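Local coordinates for protein alcohol dehydrogenase, zinc-containing (Streptococcus pneumoniae serotype 2, PDB 5YLN) that binds zinc and, as is usual in its family, probably catalyses the reversible NAD+-dependent oxidation of alcohols to aldehydes or ketones, at residues Lys6-Val11 / Glu328-Tyr333; Ile36-Ile41 / Leu144-Leu149; Ile69-Gly74 / Phe80-Lys85; Cys108-Gly113 / Val130-Asn135; Ala191-Pro196 / His312-Glu317. One frame throughout, in Å; residues are numbered along the deposited sequence.

Interaction 1. Residues Lys6-Val11 / Glu328-Tyr333; sequences KAYTYV and EIEKAY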
# COMPACT_ATOMS: atom_id res chain seq x y z
N LYS A 6 -31.60 19.78 23.33
CA LYS A 6 -30.59 19.07 24.11
C LYS A 6 -29.53 18.50 23.18
O LYS A 6 -29.83 18.10 22.05
CB LYS A 6 -31.19 17.91 24.92
CG LYS A 6 -32.31 18.28 25.92
CD LYS A 6 -31.90 19.35 26.87
CE LYS A 6 -31.12 18.81 28.05
NZ LYS A 6 -31.12 19.79 29.17
N ALA A 7 -28.30 18.43 23.69
CA ALA A 7 -27.13 17.98 22.95
C ALA A 7 -26.03 17.53 23.91
O ALA A 7 -25.95 18.00 25.04
CB ALA A 7 -26.61 19.08 22.03
N TYR A 8 -25.18 16.60 23.44
CA TYR A 8 -24.01 16.14 24.19
C TYR A 8 -22.77 16.81 23.61
O TYR A 8 -22.34 16.49 22.49
CB TYR A 8 -23.89 14.61 24.14
CG TYR A 8 -23.08 14.05 25.30
CD1 TYR A 8 -23.41 14.37 26.61
CD2 TYR A 8 -21.99 13.20 25.08
CE1 TYR A 8 -22.67 13.87 27.69
CE2 TYR A 8 -21.25 12.68 26.14
CZ TYR A 8 -21.59 13.01 27.44
OH TYR A 8 -20.85 12.50 28.49
N THR A 9 -22.17 17.71 24.38
CA THR A 9 -21.10 18.58 23.93
C THR A 9 -19.78 18.18 24.57
O THR A 9 -19.73 17.87 25.76
CB THR A 9 -21.40 20.05 24.28
OG1 THR A 9 -21.50 20.17 25.71
CG2 THR A 9 -22.70 20.54 23.64
N TYR A 10 -18.71 18.22 23.77
CA TYR A 10 -17.36 18.19 24.30
C TYR A 10 -17.03 19.53 24.95
O TYR A 10 -17.33 20.60 24.40
CB TYR A 10 -16.37 17.90 23.17
CG TYR A 10 -14.92 17.94 23.58
CD1 TYR A 10 -14.44 17.10 24.57
CD2 TYR A 10 -14.02 18.78 22.95
CE1 TYR A 10 -13.11 17.11 24.95
CE2 TYR A 10 -12.67 18.81 23.32
CZ TYR A 10 -12.23 17.97 24.33
OH TYR A 10 -10.90 17.98 24.73
N VAL A 11 -16.42 19.49 26.14
CA VAL A 11 -16.06 20.71 26.88
C VAL A 11 -14.55 20.91 26.92
O VAL A 11 -14.03 21.92 26.44
CB VAL A 11 -16.64 20.71 28.31
CG1 VAL A 11 -16.41 22.06 28.97
CG2 VAL A 11 -18.11 20.35 28.29
N GLU A 328 -30.62 9.86 28.46
CA GLU A 328 -29.73 9.05 29.27
C GLU A 328 -28.40 8.81 28.54
O GLU A 328 -27.75 7.79 28.77
CB GLU A 328 -30.40 7.73 29.65
CG GLU A 328 -31.73 7.88 30.42
CD GLU A 328 -31.58 8.35 31.88
OE1 GLU A 328 -30.43 8.61 32.32
OE2 GLU A 328 -32.60 8.47 32.60
N ILE A 329 -27.99 9.73 27.67
CA ILE A 329 -26.77 9.54 26.90
C ILE A 329 -25.54 9.41 27.80
O ILE A 329 -24.61 8.67 27.46
CB ILE A 329 -26.61 10.68 25.87
CG1 ILE A 329 -25.42 10.40 24.97
CG2 ILE A 329 -26.47 12.02 26.59
CD1 ILE A 329 -25.58 10.89 23.55
N GLU A 330 -25.52 10.09 28.95
CA GLU A 330 -24.43 9.90 29.91
C GLU A 330 -24.27 8.44 30.30
O GLU A 330 -23.16 7.91 30.35
CB GLU A 330 -24.67 10.74 31.18
CG GLU A 330 -24.74 12.23 30.98
CD GLU A 330 -23.65 12.99 31.74
OE1 GLU A 330 -22.93 12.36 32.54
OE2 GLU A 330 -23.52 14.21 31.53
N LYS A 331 -25.38 7.76 30.61
CA LYS A 331 -25.30 6.33 30.90
C LYS A 331 -24.79 5.55 29.70
O LYS A 331 -24.07 4.56 29.87
CB LYS A 331 -26.66 5.79 31.31
CG LYS A 331 -27.13 6.15 32.70
CD LYS A 331 -28.60 5.79 32.81
CE LYS A 331 -29.20 6.21 34.14
NZ LYS A 331 -28.99 5.17 35.17
N ALA A 332 -25.19 5.95 28.49
CA ALA A 332 -24.76 5.22 27.29
C ALA A 332 -23.25 5.27 27.14
O ALA A 332 -22.61 4.26 26.82
CB ALA A 332 -25.45 5.80 26.04
N TYR A 333 -22.66 6.44 27.35
CA TYR A 333 -21.20 6.58 27.34
C TYR A 333 -20.54 5.73 28.42
O TYR A 333 -19.48 5.14 28.19
CB TYR A 333 -20.82 8.04 27.52
CG TYR A 333 -20.65 8.74 26.20
CD1 TYR A 333 -21.73 9.30 25.53
CD2 TYR A 333 -19.39 8.84 25.61
CE1 TYR A 333 -21.58 9.94 24.31
CE2 TYR A 333 -19.22 9.47 24.39
CZ TYR A 333 -20.31 10.03 23.75
OH TYR A 333 -20.16 10.67 22.55

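Interaction 2. Residues Ile36-Ile41 / Leu144-Leu149; sequences IVKTTI and LSDEAL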
# COMPACT_ATOMS: atom_id res chain seq x y z
N ILE A 36 -32.94 14.00 14.59
CA ILE A 36 -32.34 12.70 14.87
C ILE A 36 -33.39 11.79 15.49
O ILE A 36 -34.08 12.16 16.44
CB ILE A 36 -31.11 12.84 15.79
CG1 ILE A 36 -30.01 13.69 15.16
CG2 ILE A 36 -30.56 11.47 16.14
CD1 ILE A 36 -29.49 13.17 13.85
N VAL A 37 -33.51 10.58 14.94
CA VAL A 37 -34.35 9.53 15.51
C VAL A 37 -33.53 8.58 16.37
O VAL A 37 -33.92 8.29 17.50
CB VAL A 37 -35.09 8.76 14.38
CG1 VAL A 37 -35.76 7.51 14.92
CG2 VAL A 37 -36.11 9.67 13.70
N LYS A 38 -32.39 8.10 15.86
CA LYS A 38 -31.54 7.17 16.59
C LYS A 38 -30.08 7.44 16.24
O LYS A 38 -29.75 7.83 15.12
CB LYS A 38 -31.87 5.71 16.27
CG LYS A 38 -33.04 5.16 17.06
CD LYS A 38 -33.51 3.83 16.48
CE LYS A 38 -34.83 3.43 17.14
NZ LYS A 38 -35.21 2.03 16.83
N THR A 39 -29.20 7.24 17.22
CA THR A 39 -27.78 7.49 17.03
C THR A 39 -27.01 6.44 17.81
O THR A 39 -27.59 5.51 18.39
CB THR A 39 -27.43 8.93 17.46
OG1 THR A 39 -26.11 9.25 17.02
CG2 THR A 39 -27.51 9.11 19.01
N THR A 40 -25.68 6.56 17.80
CA THR A 40 -24.79 5.67 18.54
C THR A 40 -23.51 6.43 18.93
O THR A 40 -23.37 7.63 18.68
CB THR A 40 -24.52 4.41 17.69
OG1 THR A 40 -23.76 3.44 18.43
CG2 THR A 40 -23.76 4.75 16.44
N ILE A 41 -22.58 5.72 19.56
CA ILE A 41 -21.27 6.24 19.95
C ILE A 41 -20.20 5.47 19.20
O ILE A 41 -20.30 4.24 19.04
CB ILE A 41 -21.02 6.12 21.47
CG1 ILE A 41 -22.24 6.56 22.30
CG2 ILE A 41 -19.81 6.93 21.89
CD1 ILE A 41 -22.16 6.10 23.73
N LEU A 144 -35.13 -2.62 6.24
CA LEU A 144 -34.05 -2.72 7.19
C LEU A 144 -34.45 -2.13 8.54
O LEU A 144 -35.21 -1.16 8.63
CB LEU A 144 -32.79 -2.02 6.66
CG LEU A 144 -32.11 -2.66 5.44
CD1 LEU A 144 -30.79 -1.98 5.12
CD2 LEU A 144 -31.92 -4.16 5.66
N SER A 145 -33.93 -2.75 9.59
CA SER A 145 -34.12 -2.26 10.95
C SER A 145 -33.29 -1.00 11.21
O SER A 145 -32.22 -0.80 10.62
CB SER A 145 -33.72 -3.35 11.96
OG SER A 145 -32.31 -3.52 11.94
N ASP A 146 -33.80 -0.16 12.11
CA ASP A 146 -33.10 1.06 12.51
C ASP A 146 -31.69 0.76 13.01
O ASP A 146 -30.75 1.48 12.68
CB ASP A 146 -33.89 1.78 13.61
CG ASP A 146 -35.16 2.47 13.08
OD1 ASP A 146 -35.48 2.38 11.87
OD2 ASP A 146 -35.84 3.13 13.90
N GLU A 147 -31.53 -0.32 13.77
CA GLU A 147 -30.22 -0.65 14.32
C GLU A 147 -29.23 -0.97 13.21
O GLU A 147 -28.06 -0.60 13.29
CB GLU A 147 -30.34 -1.82 15.29
CG GLU A 147 -31.08 -1.50 16.59
CD GLU A 147 -32.57 -1.27 16.38
OE1 GLU A 147 -33.07 -0.23 16.84
OE2 GLU A 147 -33.23 -2.12 15.75
N ALA A 148 -29.69 -1.65 12.16
CA ALA A 148 -28.81 -1.94 11.04
C ALA A 148 -28.50 -0.68 10.25
O ALA A 148 -27.37 -0.50 9.78
CB ALA A 148 -29.42 -3.01 10.13
N LEU A 149 -29.47 0.22 10.11
CA LEU A 149 -29.22 1.43 9.33
C LEU A 149 -28.22 2.35 10.03
O LEU A 149 -27.38 2.97 9.36
CB LEU A 149 -30.53 2.17 9.06
CG LEU A 149 -31.46 1.43 8.09
CD1 LEU A 149 -32.88 2.01 8.14
CD2 LEU A 149 -30.86 1.45 6.65

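Interaction 3. Residues Ile69-Gly74 / Phe80-Lys85; sequences IVEEVG and FKKGDK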
# COMPACT_ATOMS: atom_id res chain seq x y z
N ILE A 69 -35.22 12.15 10.43
CA ILE A 69 -36.32 12.60 9.59
C ILE A 69 -36.07 14.04 9.19
O ILE A 69 -35.83 14.89 10.05
CB ILE A 69 -37.68 12.44 10.32
CG1 ILE A 69 -38.00 10.95 10.48
CG2 ILE A 69 -38.79 13.20 9.59
CD1 ILE A 69 -39.20 10.67 11.31
N VAL A 70 -36.08 14.31 7.87
CA VAL A 70 -35.87 15.66 7.37
C VAL A 70 -36.95 16.58 7.91
O VAL A 70 -38.15 16.28 7.83
CB VAL A 70 -35.85 15.66 5.83
CG1 VAL A 70 -35.74 17.07 5.31
CG2 VAL A 70 -34.68 14.81 5.30
N GLU A 71 -36.52 17.70 8.50
CA GLU A 71 -37.42 18.74 8.99
C GLU A 71 -37.52 19.93 8.05
O GLU A 71 -38.58 20.55 7.94
CB GLU A 71 -36.94 19.25 10.36
CG GLU A 71 -37.13 18.28 11.51
CD GLU A 71 -38.49 18.43 12.19
OE1 GLU A 71 -39.01 19.57 12.22
OE2 GLU A 71 -39.03 17.42 12.70
N GLU A 72 -36.43 20.25 7.35
CA GLU A 72 -36.34 21.43 6.51
C GLU A 72 -35.18 21.23 5.55
O GLU A 72 -34.18 20.58 5.89
CB GLU A 72 -36.16 22.71 7.35
CG GLU A 72 -36.08 24.00 6.53
CD GLU A 72 -35.94 25.25 7.40
OE1 GLU A 72 -35.60 25.10 8.59
OE2 GLU A 72 -36.17 26.37 6.89
N VAL A 73 -35.32 21.79 4.35
CA VAL A 73 -34.26 21.76 3.34
C VAL A 73 -34.10 23.18 2.82
O VAL A 73 -35.01 24.00 2.90
CB VAL A 73 -34.56 20.78 2.17
CG1 VAL A 73 -34.56 19.31 2.65
CG2 VAL A 73 -35.89 21.15 1.48
N GLY A 74 -32.91 23.45 2.28
CA GLY A 74 -32.65 24.71 1.62
C GLY A 74 -33.18 24.73 0.20
O GLY A 74 -33.61 23.71 -0.33
N PHE A 80 -34.49 15.55 -1.54
CA PHE A 80 -35.05 15.28 -0.21
C PHE A 80 -36.02 16.39 0.15
O PHE A 80 -35.88 17.53 -0.31
CB PHE A 80 -33.95 15.15 0.85
CG PHE A 80 -32.99 13.99 0.62
CD1 PHE A 80 -31.83 14.17 -0.13
CD2 PHE A 80 -33.25 12.74 1.16
CE1 PHE A 80 -30.95 13.10 -0.35
CE2 PHE A 80 -32.38 11.67 0.94
CZ PHE A 80 -31.23 11.85 0.17
N LYS A 81 -37.01 16.05 0.96
CA LYS A 81 -38.00 17.02 1.43
C LYS A 81 -38.38 16.70 2.86
O LYS A 81 -37.99 15.67 3.41
CB LYS A 81 -39.27 17.01 0.56
CG LYS A 81 -40.08 15.70 0.68
CD LYS A 81 -41.18 15.60 -0.40
CE LYS A 81 -42.02 14.32 -0.28
NZ LYS A 81 -41.22 13.08 -0.50
N LYS A 82 -39.20 17.58 3.44
CA LYS A 82 -39.67 17.41 4.81
C LYS A 82 -40.46 16.13 4.96
O LYS A 82 -41.44 15.90 4.25
CB LYS A 82 -40.53 18.61 5.22
CG LYS A 82 -41.05 18.50 6.66
CD LYS A 82 -41.79 19.75 7.13
CE LYS A 82 -42.23 19.63 8.60
NZ LYS A 82 -41.10 19.74 9.57
N GLY A 83 -40.07 15.30 5.93
CA GLY A 83 -40.75 14.07 6.22
C GLY A 83 -40.01 12.84 5.75
O GLY A 83 -40.31 11.74 6.21
N ASP A 84 -39.03 13.02 4.88
CA ASP A 84 -38.23 11.90 4.40
C ASP A 84 -37.46 11.25 5.55
O ASP A 84 -36.72 11.92 6.27
CB ASP A 84 -37.26 12.39 3.33
CG ASP A 84 -37.97 12.77 2.04
OD1 ASP A 84 -39.20 12.54 1.94
OD2 ASP A 84 -37.31 13.30 1.13
N LYS A 85 -37.66 9.94 5.72
CA LYS A 85 -36.86 9.15 6.64
C LYS A 85 -35.55 8.79 5.96
O LYS A 85 -35.55 8.17 4.89
CB LYS A 85 -37.61 7.88 7.06
CG LYS A 85 -36.76 6.91 7.84
CD LYS A 85 -37.58 5.86 8.57
CE LYS A 85 -36.66 4.72 9.03
NZ LYS A 85 -37.15 4.01 10.24

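Interaction 4. Residues Cys108-Gly113 / Val130-Asn135; sequences CEDEGG and VPHADN. With ZN (zinc ion), chain F.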
# COMPACT_ATOMS: atom_id res chain seq x y z
N CYS A 108 -13.25 15.69 0.70
CA CYS A 108 -13.95 16.80 0.07
C CYS A 108 -13.40 18.14 0.57
O CYS A 108 -13.19 18.34 1.77
CB CYS A 108 -15.45 16.69 0.34
SG CYS A 108 -16.38 18.18 -0.07
N GLU A 109 -13.17 19.08 -0.36
CA GLU A 109 -12.50 20.35 -0.06
C GLU A 109 -13.46 21.50 0.21
O GLU A 109 -13.00 22.64 0.38
CB GLU A 109 -11.56 20.74 -1.21
CG GLU A 109 -10.51 19.70 -1.55
CD GLU A 109 -9.54 20.12 -2.68
OE1 GLU A 109 -8.32 19.91 -2.52
OE2 GLU A 109 -10.00 20.65 -3.71
N ASP A 110 -14.76 21.26 0.27
CA ASP A 110 -15.76 22.32 0.44
C ASP A 110 -16.73 21.87 1.53
O ASP A 110 -17.74 21.23 1.22
CB ASP A 110 -16.46 22.60 -0.87
CG ASP A 110 -17.63 23.55 -0.73
OD1 ASP A 110 -17.66 24.32 0.26
OD2 ASP A 110 -18.54 23.50 -1.59
N GLU A 111 -16.43 22.22 2.78
CA GLU A 111 -17.17 21.78 3.97
C GLU A 111 -17.51 20.29 3.88
O GLU A 111 -18.67 19.88 3.94
CB GLU A 111 -18.43 22.62 4.23
CG GLU A 111 -18.90 22.53 5.73
CD GLU A 111 -20.16 23.36 6.09
OE1 GLU A 111 -20.87 23.86 5.19
OE2 GLU A 111 -20.44 23.51 7.31
N GLY A 112 -16.46 19.48 3.73
CA GLY A 112 -16.63 18.07 3.47
C GLY A 112 -15.64 17.23 4.25
O GLY A 112 -14.81 17.75 4.99
N GLY A 113 -15.77 15.92 4.07
CA GLY A 113 -14.98 14.98 4.83
C GLY A 113 -15.68 14.59 6.11
O GLY A 113 -16.90 14.74 6.27
N VAL A 130 -27.24 19.43 8.33
CA VAL A 130 -26.54 18.53 7.42
C VAL A 130 -26.08 19.34 6.20
O VAL A 130 -26.92 19.70 5.36
CB VAL A 130 -27.43 17.36 7.00
CG1 VAL A 130 -26.68 16.45 6.04
CG2 VAL A 130 -27.91 16.64 8.22
N PRO A 131 -24.79 19.63 6.05
CA PRO A 131 -24.32 20.26 4.80
C PRO A 131 -24.42 19.29 3.64
O PRO A 131 -24.36 18.08 3.82
CB PRO A 131 -22.85 20.61 5.10
CG PRO A 131 -22.64 20.32 6.58
CD PRO A 131 -23.67 19.29 6.95
N HIS A 132 -24.62 19.85 2.44
CA HIS A 132 -24.68 19.07 1.19
C HIS A 132 -25.63 17.89 1.30
O HIS A 132 -25.26 16.74 1.06
CB HIS A 132 -23.29 18.60 0.78
CG HIS A 132 -22.30 19.71 0.63
ND1 HIS A 132 -22.50 20.76 -0.24
CD2 HIS A 132 -21.12 19.94 1.25
CE1 HIS A 132 -21.48 21.59 -0.15
NE2 HIS A 132 -20.63 21.12 0.74
N ALA A 133 -26.88 18.19 1.66
CA ALA A 133 -27.84 17.14 2.00
C ALA A 133 -28.05 16.17 0.85
O ALA A 133 -28.21 14.96 1.07
CB ALA A 133 -29.17 17.76 2.41
N ASP A 134 -28.07 16.67 -0.39
CA ASP A 134 -28.30 15.79 -1.53
C ASP A 134 -27.23 14.71 -1.64
O ASP A 134 -27.49 13.62 -2.16
CB ASP A 134 -28.38 16.60 -2.83
CG ASP A 134 -29.78 17.09 -3.12
OD1 ASP A 134 -30.74 16.39 -2.74
OD2 ASP A 134 -29.94 18.17 -3.74
N ASN A 135 -26.01 14.99 -1.16
CA ASN A 135 -24.92 14.02 -1.25
C ASN A 135 -24.54 13.40 0.09
O ASN A 135 -23.66 12.54 0.13
CB ASN A 135 -23.69 14.67 -1.89
CG ASN A 135 -23.99 15.28 -3.23
OD1 ASN A 135 -24.16 14.56 -4.22
ND2 ASN A 135 -24.07 16.59 -3.29
ZN ZN F . -16.30 17.83 -2.43

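Interaction 5. Residues Ala191-Pro196 / His312-Glu317; sequences AQFYSP and HKIEPE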
# COMPACT_ATOMS: atom_id res chain seq x y z
N ALA A 191 -16.30 -8.79 5.33
CA ALA A 191 -15.33 -9.65 4.65
C ALA A 191 -15.99 -10.91 4.14
O ALA A 191 -15.48 -11.54 3.21
CB ALA A 191 -14.16 -10.04 5.56
N GLN A 192 -17.08 -11.34 4.78
CA GLN A 192 -17.75 -12.55 4.34
C GLN A 192 -18.51 -12.37 3.03
O GLN A 192 -18.90 -13.36 2.42
CB GLN A 192 -18.68 -13.05 5.45
CG GLN A 192 -17.91 -13.60 6.62
CD GLN A 192 -18.76 -13.79 7.89
OE1 GLN A 192 -19.47 -14.77 8.02
NE2 GLN A 192 -18.65 -12.86 8.83
N PHE A 193 -18.74 -11.13 2.59
CA PHE A 193 -19.25 -10.92 1.23
C PHE A 193 -18.35 -11.55 0.18
O PHE A 193 -18.82 -11.87 -0.91
CB PHE A 193 -19.39 -9.43 0.90
CG PHE A 193 -20.51 -8.72 1.62
CD1 PHE A 193 -21.70 -9.36 1.90
CD2 PHE A 193 -20.38 -7.38 1.99
CE1 PHE A 193 -22.73 -8.69 2.55
CE2 PHE A 193 -21.40 -6.71 2.64
CZ PHE A 193 -22.58 -7.37 2.91
N TYR A 194 -17.05 -11.73 0.48
CA TYR A 194 -16.09 -12.26 -0.48
C TYR A 194 -15.63 -13.68 -0.18
O TYR A 194 -14.65 -14.13 -0.77
CB TYR A 194 -14.88 -11.32 -0.57
CG TYR A 194 -15.22 -10.02 -1.25
CD1 TYR A 194 -15.32 -9.95 -2.62
CD2 TYR A 194 -15.50 -8.88 -0.51
CE1 TYR A 194 -15.65 -8.78 -3.25
CE2 TYR A 194 -15.84 -7.70 -1.14
CZ TYR A 194 -15.90 -7.65 -2.51
OH TYR A 194 -16.23 -6.48 -3.15
N SER A 195 -16.29 -14.38 0.73
CA SER A 195 -16.02 -15.79 1.00
C SER A 195 -14.54 -16.15 1.12
O SER A 195 -14.07 -17.08 0.46
CB SER A 195 -16.69 -16.66 -0.06
OG SER A 195 -18.08 -16.35 -0.14
N PRO A 196 -13.77 -15.47 1.97
CA PRO A 196 -12.40 -15.91 2.21
C PRO A 196 -12.39 -17.31 2.82
O PRO A 196 -13.32 -17.70 3.54
CB PRO A 196 -11.86 -14.86 3.20
CG PRO A 196 -13.05 -14.40 3.94
CD PRO A 196 -14.18 -14.41 2.92
N HIS A 312 -30.34 -9.46 2.89
CA HIS A 312 -30.08 -10.20 4.14
C HIS A 312 -28.93 -11.19 3.99
O HIS A 312 -28.97 -12.30 4.52
CB HIS A 312 -31.35 -10.89 4.64
CG HIS A 312 -32.44 -9.93 4.99
ND1 HIS A 312 -32.38 -9.13 6.12
CD2 HIS A 312 -33.59 -9.62 4.36
CE1 HIS A 312 -33.47 -8.37 6.17
NE2 HIS A 312 -34.21 -8.65 5.11
N LYS A 313 -27.87 -10.78 3.29
CA LYS A 313 -26.63 -11.55 3.28
C LYS A 313 -26.04 -11.63 4.69
O LYS A 313 -25.92 -12.72 5.26
CB LYS A 313 -25.62 -10.94 2.29
CG LYS A 313 -26.10 -10.90 0.84
CD LYS A 313 -26.59 -12.26 0.39
CE LYS A 313 -27.71 -12.14 -0.63
NZ LYS A 313 -28.29 -13.45 -1.05
N ILE A 314 -25.68 -10.49 5.27
CA ILE A 314 -25.32 -10.40 6.68
C ILE A 314 -26.31 -9.48 7.37
O ILE A 314 -26.99 -8.65 6.75
CB ILE A 314 -23.89 -9.90 6.92
CG1 ILE A 314 -23.66 -8.60 6.16
CG2 ILE A 314 -22.85 -10.97 6.58
CD1 ILE A 314 -22.34 -7.97 6.46
N GLU A 315 -26.37 -9.62 8.70
CA GLU A 315 -27.29 -8.86 9.54
C GLU A 315 -26.48 -7.98 10.49
O GLU A 315 -26.12 -8.40 11.60
CB GLU A 315 -28.23 -9.80 10.30
CG GLU A 315 -27.63 -11.15 10.73
CD GLU A 315 -28.68 -12.09 11.34
OE1 GLU A 315 -29.69 -12.38 10.66
OE2 GLU A 315 -28.50 -12.54 12.50
N PRO A 316 -26.17 -6.74 10.09
CA PRO A 316 -25.35 -5.86 10.94
C PRO A 316 -26.02 -5.45 12.24
O PRO A 316 -25.32 -4.94 13.13
CB PRO A 316 -25.10 -4.64 10.05
CG PRO A 316 -26.25 -4.66 9.07
CD PRO A 316 -26.54 -6.08 8.82
N GLU A 317 -27.32 -5.65 12.40
CA GLU A 317 -27.96 -5.26 13.64
C GLU A 317 -27.40 -6.02 14.83
O GLU A 317 -27.63 -5.59 15.96
CB GLU A 317 -29.48 -5.44 13.56
CG GLU A 317 -29.97 -6.84 13.24
CD GLU A 317 -30.03 -7.15 11.74
OE1 GLU A 317 -30.74 -8.11 11.37
OE2 GLU A 317 -29.38 -6.45 10.92

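Interaction 1. Residues Lys6-Val11 / Glu328-Tyr333
The hydroxyl of Tyr333, which lies beside the Tyr8 ring, is hydrogen-bonded to Gln124 OE1; this fixes the outer end of the phenol while its ring meets Tyr8. Tyr8 CE2 stands 3.3 Å above one face of the Tyr333 ring, off-centre toward its rim, and is the same distance from Tyr333 CE1. The two rings are inclined at 41°, with centroids 4.8 Å apart. With its CG anti to the backbone N (chi1 -157°), Tyr8 swings its ring off strand 4-12, part of the N-terminal hairpin, and against helix 329-337, far along the chain. Both pieces belong to the catalytic part of the medium-chain dehydrogenase fold, and the side chain of Tyr333 lies about 10 Å from a bound zinc ion. Ile329 CG2 packs on Tyr8 CD1 at 3.9 Å. Glu330 OE2 lies in the ring plane 3.9 Å from Tyr8 CE1, its carboxylate turned 74° to the ring.

Interaction 2. Residues Ile36-Ile41 / Leu144-Leu149
Lys38 reaches across to the first turn of helix 146-151 as a nearly straight chain, crossing Asp146 at about a right angle and Glu147 more obliquely. Its methylenes run over the aspartate before the ammonium group arrives: Lys38 CD lies 3.5 Å from Asp146 CB. The ammonium end then sits between two carboxylates. Lys38 NZ donates to Glu147 OE1 at 3.1 Å, meeting that oxygen nearly along its C-O bond, and makes a weak hydrogen bond to Asp146 OD2 at 3.2 Å; both are salt bridges, so the three side chains form one network. Glu147, whose CA-CB bond points past the strand rather than at it, brings its oxygen round by bending at chi2 (70°). Lys38 lies on strand 33-39 of the GroES-like catalytic domain, where Val37 and Lys38 form a classic beta bulge opposite Ile67; both thus face the helix, and Val37 CG1 comes within 4.5 Å of Asp146 OD2. The helix start is capped by Ser145, whose OG accepts from Ala148 N at 3.2 Å with an angle of 155° at the hydrogen. Acidic groups in this first turn probably also gain from the helix dipole. The second oxygen of Asp146, OD1, is taken by Lys85 in a salt bridge, so the aspartate carboxylate is shared between two lysines.

Interaction 3. Residues Ile69-Gly74 / Phe80-Lys85
Val70 exchanges two backbone hydrogen bonds with the returning chain: its N donates to Asp84 O at 2.9 Å (168° at the hydrogen), and its O accepts from Gly83 N, also at 2.9 Å. Next to them Ile69 and Lys85 form an antiparallel non-hydrogen-bonded pair, and Ile69 CA makes a CA-H...O contact to Asp84 O. The return runs through a type II turn from Lys81 to Asp84, with Gly83 at the positive-phi position (106°), as strand 66-72 of the GroES-like domain leads toward strand 85-88. Charged groups add further bonds. Lys82 bends at its last torsion (chi4 73°), and its NZ bonds Glu71 O at 3.1 Å on a lone pair in the carbonyl plane while bridging Glu71 OE1 at 3.4 Å; Glu71 OE2 goes to Arg35. Within the turn, Asp84 OD2 accepts from Lys81 N at 2.8 Å, and OD1 pairs with Lys81 NZ. The valines pack against backbone carbonyls, Val70 CB 3.2 Å from Lys81 O and Val73 CG1 against Phe80 O; Val70 CG2 also meets Asp84 CB.

Interaction 4. Residues Cys108-Gly113 / Val130-Asn135
Glu111 and His132 both take left-handed backbone angles. Their backbones stay apart: the nearest CA atoms, of Glu111 and Pro131, are separated by 7.4 Å, and the contact is made by side chains reaching across. His132, at the N-cap position of helix 133-136, sends its imidazole over. Its NE2 donates to Asp110 O at 2.9 Å; the bond is bent to 144° at the hydrogen, and the oxygen lies 19° out of the ring plane. Asp110 OD2 also comes within 3.8 Å of His132 CE1, the carboxylate standing steeply to the ring. The grip falls on the lobe that holds the second zinc ion, the one usually regarded as structural in these dehydrogenases: Cys108 SG binds it at 2.4 Å and Cys94, Cys97 and Cys100 complete the site. Asp110 N donates to Cys108 SG at 3.5 Å, a nearly straight bond that would probably temper the charge on the thiolate, so one residue serves both metal ligand and histidine. The extended Glu111 side chain crosses that of Pro131 at about a right angle, OE1 lying 3.8 Å from Pro131 CB, and its carboxylate is held by Lys28 and Arg129.

Interaction 5. Residues Ala191-Pro196 / His312-Glu317
Phe193 pushes the far end of its ring against Ile314, CZ meeting Ile314 CD1 and CG1 at 3.6 Å each. The isoleucine approaches obliquely to the ring plane, its side chain crossing that of the phenylalanine at about a right angle. CG1 of Ile314 stands between the backbone N and the carbonyl carbon (chi1 52°), the placement that carries CD1 out to the ring end. Lys313 adds a second touch from the edge: its CB lies in the ring plane, 3.7 Å from Phe193 CE1, while the poorly ordered remainder of the lysine leads away. The contact is thus apolar and lies at the surface, between two turns that follow helices. One is the 3-10 turn at residues 192-193, after helix 182-191. The other leaves helix 302-310 with His312 at positive phi (61°). Segment 191-196 leads into strand 198-203 of the parallel, Rossmann-type sheet, whereas 312-317 leads toward strand 322-325 of the mixed sheet. Around them, Phe193 also rests on Leu305 and Ala308 of helix 302-310 and on Tyr160 of helix 157-165, and Ile314 packs on Leu309.

From the N terminus, strand 4-12 opens interaction 1, which closes only at helix 329-337 and so encloses all the others. Strand 33-39 opens interaction 2. Inside its loop lie interaction 3, a short local closure, and then interaction 4 in the zinc lobe, in series, before helix 146-151 closes it. Interaction 5 follows, spanning most of the parallel-sheet domain; none of the loops cross. Several contacts touch: interactions 2 and 3 meet on neighbouring strands 33-39 and 66-72, where Val37 packs on Ile69, Phe80 packs on Ala133 and Asp134 of interaction 4, Tyr333 of interaction 1 meets Ile41, and Pro316 and Glu317 of interaction 5 rest on Ala148 of interaction 2.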